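Local coordinates for protein P47 (Clostridium botulinum, PDB 6EKT), which may form part of a progenitor complex that protects botulinum neurotoxin during its passage through the gut, and has a fold like that of tubular lipid-binding proteins, at residues 25-30 with 212-217. Sequence-based numbering, arbitrary orientation.
Sequences YGWDIV and LSVVTN
Leu212 lies beneath one face of the Trp27 indole, the two side chains crossing at about a right angle. Leu212 CD2 sits over the five-membered ring, 3.8 Å from the centroid and 21° off the normal, a CH-pi contact, while Leu212 CB packs 3.6 Å from Trp27 CD2. With CG anti to the carbonyl carbon (chi1 -64°), the indole reaches across to the partner strand, where the Ser213-Val214 peptide meets its edge and Val214 CG2 touches CE3 obliquely. Trp27 NE1 is hydrogen-bonded to Ser224 O, which together with this packing helps to set the rotation of the ring. Leu212 CD1 also runs beside Val30 CG1, on the same face of the sheet; on the other face Ile29 CD1 approaches Val215 CG1.

Between these layers the strands 29-34 and 208-214 pair antiparallel, with a classic beta bulge where Asp28 and Ile29 both face Ser213. Ser213 O accepts both their amides, Asp28 N at 2.9 Å in the carbonyl plane and Ile29 N at 3.2 Å, tilted from it. Ile29 O is gripped twice in turn, by Ser213 N and by Ser213 OG, whose chi1 of 73° swings the hydroxyl back onto the neighbouring strand.

Beyond the bulge, Asp28 OD2 accepts Val215 N on its anti lone pair, at 2.8 Å and nearly straight, and a water links the same oxygen to Thr216 OG1. Asp28 OD1 forms a salt bridge with Arg218, which is also hydrogen-bonded to Gly26 O. The buried carboxylate is thus engaged through both oxygens, which probably favours its ionised form, and it fastens the loop leading into strand 29-34 to the chain leaving strand 208-214, just where the regular pairing of these two strands ends.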
loop_
_atom_site.group_PDB
_atom_site.type_symbol
_atom_site.label_atom_id
_atom_site.label_comp_id
_atom_site.label_asym_id
_atom_site.label_seq_id
_atom_site.Cartn_x
_atom_site.Cartn_y
_atom_site.Cartn_z
ATOM N N TYR A 25 -2.899 5.167 -8.530
ATOM C CA TYR A 25 -2.713 6.412 -9.284
ATOM C C TYR A 25 -1.268 6.620 -9.782
ATOM O O TYR A 25 -0.709 7.725 -9.657
ATOM C CB TYR A 25 -3.197 7.611 -8.439
ATOM C CG TYR A 25 -4.706 7.654 -8.301
ATOM C CD1 TYR A 25 -5.517 7.856 -9.438
ATOM C CD2 TYR A 25 -5.325 7.502 -7.062
ATOM C CE1 TYR A 25 -6.898 7.886 -9.338
ATOM C CE2 TYR A 25 -6.725 7.529 -6.948
ATOM C CZ TYR A 25 -7.495 7.739 -8.080
ATOM O OH TYR A 25 -8.868 7.807 -8.004
ATOM N N GLY A 26 -0.671 5.537 -10.282
ATOM C CA GLY A 26 0.676 5.539 -10.895
ATOM C C GLY A 26 1.796 5.316 -9.895
ATOM O O GLY A 26 2.955 5.241 -10.281
ATOM N N TRP A 27 1.455 5.224 -8.606
ATOM C CA TRP A 27 2.457 4.903 -7.557
ATOM C C TRP A 27 2.567 3.385 -7.360
ATOM O O TRP A 27 1.692 2.644 -7.822
ATOM C CB TRP A 27 2.110 5.614 -6.243
ATOM C CG TRP A 27 2.173 7.107 -6.394
ATOM C CD1 TRP A 27 1.191 7.919 -6.884
ATOM C CD2 TRP A 27 3.294 7.947 -6.112
ATOM N NE1 TRP A 27 1.622 9.238 -6.897
ATOM C CE2 TRP A 27 2.914 9.278 -6.435
ATOM C CE3 TRP A 27 4.585 7.710 -5.598
ATOM C CZ2 TRP A 27 3.787 10.379 -6.270
ATOM C CZ3 TRP A 27 5.446 8.785 -5.427
ATOM C CH2 TRP A 27 5.042 10.116 -5.749
ATOM N N ASP A 28 3.640 2.922 -6.700
ATOM C CA ASP A 28 3.833 1.473 -6.462
ATOM C C ASP A 28 3.214 0.931 -5.190
ATOM O O ASP A 28 2.529 -0.099 -5.225
ATOM C CB ASP A 28 5.331 1.095 -6.506
ATOM C CG ASP A 28 5.965 1.382 -7.837
ATOM O OD1 ASP A 28 5.272 1.308 -8.894
ATOM O OD2 ASP A 28 7.145 1.735 -7.832
ATOM N N ILE A 29 3.477 1.587 -4.054
ATOM C CA ILE A 29 2.922 1.155 -2.766
ATOM C C ILE A 29 2.516 2.398 -2.032
ATOM O O ILE A 29 3.290 3.364 -1.967
ATOM C CB ILE A 29 3.908 0.338 -1.871
ATOM C CG1 ILE A 29 4.578 -0.787 -2.682
ATOM C CG2 ILE A 29 3.176 -0.216 -0.641
ATOM C CD1 ILE A 29 5.645 -1.586 -1.917
ATOM N N VAL A 30 1.291 2.377 -1.516
ATOM C CA VAL A 30 0.721 3.542 -0.811
ATOM C C VAL A 30 0.419 3.083 0.607
ATOM O O VAL A 30 -0.160 1.994 0.790
ATOM C CB VAL A 30 -0.553 4.071 -1.517
ATOM C CG1 VAL A 30 -1.152 5.240 -0.743
ATOM C CG2 VAL A 30 -0.226 4.529 -2.920
ATOM N N LEU A 212 3.017 8.027 -0.290
ATOM C CA LEU A 212 3.009 7.454 -1.636
ATOM C C LEU A 212 4.439 7.091 -1.990
ATOM O O LEU A 212 5.327 7.919 -1.802
ATOM C CB LEU A 212 2.469 8.496 -2.632
ATOM C CG LEU A 212 0.968 8.800 -2.705
ATOM C CD1 LEU A 212 0.257 8.957 -1.381
ATOM C CD2 LEU A 212 0.694 10.011 -3.588
ATOM N N SER A 213 4.680 5.874 -2.503
ATOM C CA SER A 213 6.058 5.463 -2.818
ATOM C C SER A 213 6.201 4.846 -4.194
ATOM O O SER A 213 5.266 4.207 -4.703
ATOM C CB SER A 213 6.623 4.470 -1.769
ATOM O OG SER A 213 6.052 3.164 -1.887
ATOM N N VAL A 214 7.399 5.006 -4.765
ATOM C CA VAL A 214 7.840 4.193 -5.902
ATOM C C VAL A 214 9.088 3.401 -5.486
ATOM O O VAL A 214 9.899 3.897 -4.709
ATOM C CB VAL A 214 8.073 5.094 -7.133
ATOM C CG1 VAL A 214 8.864 4.389 -8.209
ATOM C CG2 VAL A 214 6.726 5.494 -7.731
ATOM N N VAL A 215 9.211 2.169 -5.994
ATOM C CA VAL A 215 10.286 1.236 -5.637
ATOM C C VAL A 215 11.431 1.156 -6.683
ATOM O O VAL A 215 12.328 0.312 -6.566
ATOM C CB VAL A 215 9.737 -0.185 -5.335
ATOM C CG1 VAL A 215 8.801 -0.183 -4.121
ATOM C CG2 VAL A 215 9.045 -0.788 -6.561
ATOM N N THR A 216 11.383 2.029 -7.685
ATOM C CA THR A 216 12.479 2.231 -8.658
ATOM C C THR A 216 12.790 3.720 -8.774
ATOM O O THR A 216 12.091 4.555 -8.192
ATOM C CB THR A 216 12.122 1.714 -10.073
ATOM O OG1 THR A 216 11.155 2.594 -10.673
ATOM C CG2 THR A 216 11.561 0.308 -10.032
ATOM N N ASN A 217 13.810 4.069 -9.559
ATOM C CA ASN A 217 14.180 5.473 -9.751
ATOM C C ASN A 217 13.510 6.155 -10.944
ATOM O O ASN A 217 13.992 7.191 -11.448
ATOM C CB ASN A 217 15.702 5.626 -9.814
ATOM C CG ASN A 217 16.356 5.504 -8.450
ATOM O OD1 ASN A 217 17.251 4.684 -8.263
ATOM N ND2 ASN A 217 15.910 6.313 -7.493
HETATM O O HOH W 1 8.435 1.573 -10.142
#